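Local coordinates for Cro protein (Xylella fastidiosa, PDB 3BD1), which probably binds operator DNA through a helix-turn-helix as a prophage-encoded transcription factor of the Cro type, at residues 29-32 and 36-39. Residues are numbered along the deposited sequence; the frame is centred on the assembly and turned at random.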
ATOM      1  N   SER A  29       0.580 -10.102   2.243  1.00 25.28           N
ATOM      2  CA  SER A  29       0.622  -9.662   3.633  1.00 29.19           C
ATOM      3  C   SER A  29       1.620 -10.488   4.430  1.00 27.88           C
ATOM      4  O   SER A  29       2.368  -9.944   5.243  1.00 31.94           O
ATOM      5  CB  SER A  29      -0.762  -9.754   4.266  1.00 31.99           C
ATOM      6  OG  SER A  29      -1.588  -8.819   3.599  1.00 38.81           O
ATOM      7  N   ASN A  30       1.626 -11.799   4.184  1.00 28.16           N
ATOM      8  CA  ASN A  30       2.609 -12.679   4.807  1.00 30.20           C
ATOM      9  C   ASN A  30       4.055 -12.356   4.435  1.00 27.61           C
ATOM     10  O   ASN A  30       4.916 -12.373   5.325  1.00 31.30           O
ATOM     11  CB  ASN A  30       2.341 -14.152   4.506  1.00 31.70           C
ATOM     12  CG  ASN A  30       3.298 -15.077   5.239  1.00 44.42           C
ATOM     13  OD1 ASN A  30       3.793 -16.049   4.665  1.00 61.99           O
ATOM     14  ND2 ASN A  30       3.565 -14.782   6.509  1.00 52.63           N
ATOM     15  N   TRP A  31       4.288 -12.084   3.147  1.00 24.77           N
ATOM     16  CA  TRP A  31       5.647 -11.762   2.700  1.00 24.53           C
ATOM     17  C   TRP A  31       6.107 -10.501   3.421  1.00 24.94           C
ATOM     18  O   TRP A  31       7.243 -10.375   3.892  1.00 29.50           O
ATOM     19  CB  TRP A  31       5.721 -11.533   1.184  1.00 21.64           C
ATOM     20  CG  TRP A  31       5.259 -12.681   0.358  1.00 23.48           C
ATOM     21  CD1 TRP A  31       5.029 -13.967   0.751  1.00 25.31           C
ATOM     22  CD2 TRP A  31       4.930 -12.619  -1.028  1.00 20.29           C
ATOM     23  NE1 TRP A  31       4.591 -14.711  -0.319  1.00 24.41           N
ATOM     24  CE2 TRP A  31       4.523 -13.904  -1.429  1.00 19.38           C
ATOM     25  CE3 TRP A  31       4.972 -11.595  -1.975  1.00 19.84           C
ATOM     26  CZ2 TRP A  31       4.144 -14.193  -2.733  1.00 21.56           C
ATOM     27  CZ3 TRP A  31       4.584 -11.888  -3.265  1.00 20.90           C
ATOM     28  CH2 TRP A  31       4.185 -13.170  -3.638  1.00 22.68           C
ATOM     29  N   ARG A  32       5.186  -9.551   3.507  1.00 26.50           N
ATOM     30  CA  ARG A  32       5.520  -8.280   4.131  1.00 29.21           C
ATOM     31  C   ARG A  32       5.811  -8.486   5.614  1.00 32.73           C
ATOM     32  O   ARG A  32       6.800  -7.940   6.110  1.00 34.33           O
ATOM     33  CB  ARG A  32       4.422  -7.238   3.916  1.00 32.58           C
ATOM     34  CG  ARG A  32       4.921  -5.855   4.319  1.00 35.51           C
ATOM     35  CD  ARG A  32       3.815  -4.841   4.386  1.00 35.91           C
ATOM     36  NE  ARG A  32       4.386  -3.542   4.732  1.00 38.64           N
ATOM     37  CZ  ARG A  32       4.797  -3.121   5.925  1.00 43.83           C
ATOM     38  NH1 ARG A  32       4.742  -3.869   7.021  1.00 46.25           N
ATOM     39  NH2 ARG A  32       5.281  -1.891   6.002  1.00 36.49           N
ATOM     40  N   ARG A  36      10.074 -10.907   3.551  1.00 30.11           N
ATOM     41  CA  ARG A  36      10.741 -11.747   2.562  1.00 31.52           C
ATOM     42  C   ARG A  36       9.750 -12.289   1.541  1.00 25.14           C
ATOM     43  O   ARG A  36       8.850 -13.057   1.892  1.00 27.16           O
ATOM     44  CB  ARG A  36      11.383 -12.956   3.254  1.00 30.71           C
ATOM     45  CG  ARG A  36      12.192 -13.889   2.360  1.00 35.11           C
ATOM     46  CD  ARG A  36      12.735 -15.097   3.110  1.00 42.66           C
ATOM     47  NE  ARG A  36      11.757 -16.169   3.305  1.00 49.31           N
ATOM     48  CZ  ARG A  36      11.190 -16.506   4.463  1.00 58.03           C
ATOM     49  NH1 ARG A  36      11.483 -15.872   5.592  1.00 60.10           N
ATOM     50  NH2 ARG A  36      10.311 -17.500   4.501  1.00 53.07           N
ATOM     51  N   VAL A  37       9.949 -11.898   0.287  1.00 21.37           N
ATOM     52  CA  VAL A  37       9.189 -12.471  -0.802  1.00 19.42           C
ATOM     53  C   VAL A  37       9.869 -13.783  -1.191  1.00 18.87           C
ATOM     54  O   VAL A  37      11.089 -13.929  -1.083  1.00 19.73           O
ATOM     55  CB  VAL A  37       9.013 -11.527  -2.033  1.00 21.71           C
ATOM     56  CG1 VAL A  37       8.531 -10.153  -1.568  1.00 23.09           C
ATOM     57  CG2 VAL A  37      10.222 -11.355  -2.918  1.00 25.73           C
ATOM     58  N   PRO A  38       9.080 -14.747  -1.668  1.00 20.98           N
ATOM     59  CA  PRO A  38       9.675 -15.979  -2.184  1.00 19.53           C
ATOM     60  C   PRO A  38      10.653 -15.715  -3.340  1.00 20.16           C
ATOM     61  O   PRO A  38      10.394 -14.869  -4.195  1.00 18.92           O
ATOM     62  CB  PRO A  38       8.458 -16.748  -2.707  1.00 23.34           C
ATOM     63  CG  PRO A  38       7.302 -16.214  -1.997  1.00 25.89           C
ATOM     64  CD  PRO A  38       7.613 -14.759  -1.769  1.00 22.13           C
ATOM     65  N   ALA A  39      11.765 -16.448  -3.378  1.00 20.46           N
ATOM     66  CA  ALA A  39      12.811 -16.208  -4.361  1.00 17.93           C
ATOM     67  C   ALA A  39      12.193 -16.370  -5.748  1.00 17.44           C
ATOM     68  O   ALA A  39      12.553 -15.627  -6.669  1.00 18.01           O
ATOM     69  CB  ALA A  39      14.007 -17.187  -4.167  1.00 19.18           C
TER
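The indole of Trp31 lies under the pyrrolidine ring of Pro38, whose CD is set over one face of the five-membered ring, 3.3 Å from its centroid and 15° off the ring normal. This is a CH-pi contact, and proline suits it: CD is bonded to the backbone amide nitrogen, which should leave its hydrogens slightly positive toward the electron-rich indole. Within the indole CD comes nearest to CE2, at 3.2 Å, while Pro38 CG leans toward NE1 of Trp31 at 3.5 Å, and the two side chains run roughly perpendicular to each other. The flat indole is broad enough to take a second residue as well. Val37 CA stands above the same face near the rim, and Val37 CG1 approaches Trp31 CE3 obliquely at 3.9 Å, adding a branched, apolar side chain to the packing. The CB bond of Trp31 points at the returning chain, and CG, anti to the carbonyl carbon (chi1 -58°), turns the indole so that its face meets Pro38.

The backbone fixes the start of this return. Arg36 N donates to Trp31 O over 2.9 Å, with an N-H...O angle of 155°, so the last part of the helix stays tied to the loop. Arg36 O then comes back to Trp31 CA at 3.5 Å, a CA-H...O contact, while Arg36 starts away from the helix at CB and its charged side chain is exposed, touching Arg59.

The contact thus folds the loop leaving helix 25-34, probably the recognition helix of the helix-turn-helix, back against that helix. Beyond it, Ile4 of helix 3-11 and Ile45 of helix 42-48 both touch Trp31 and Val37, so the pair packs where these three helices of the all-helical subunit come together.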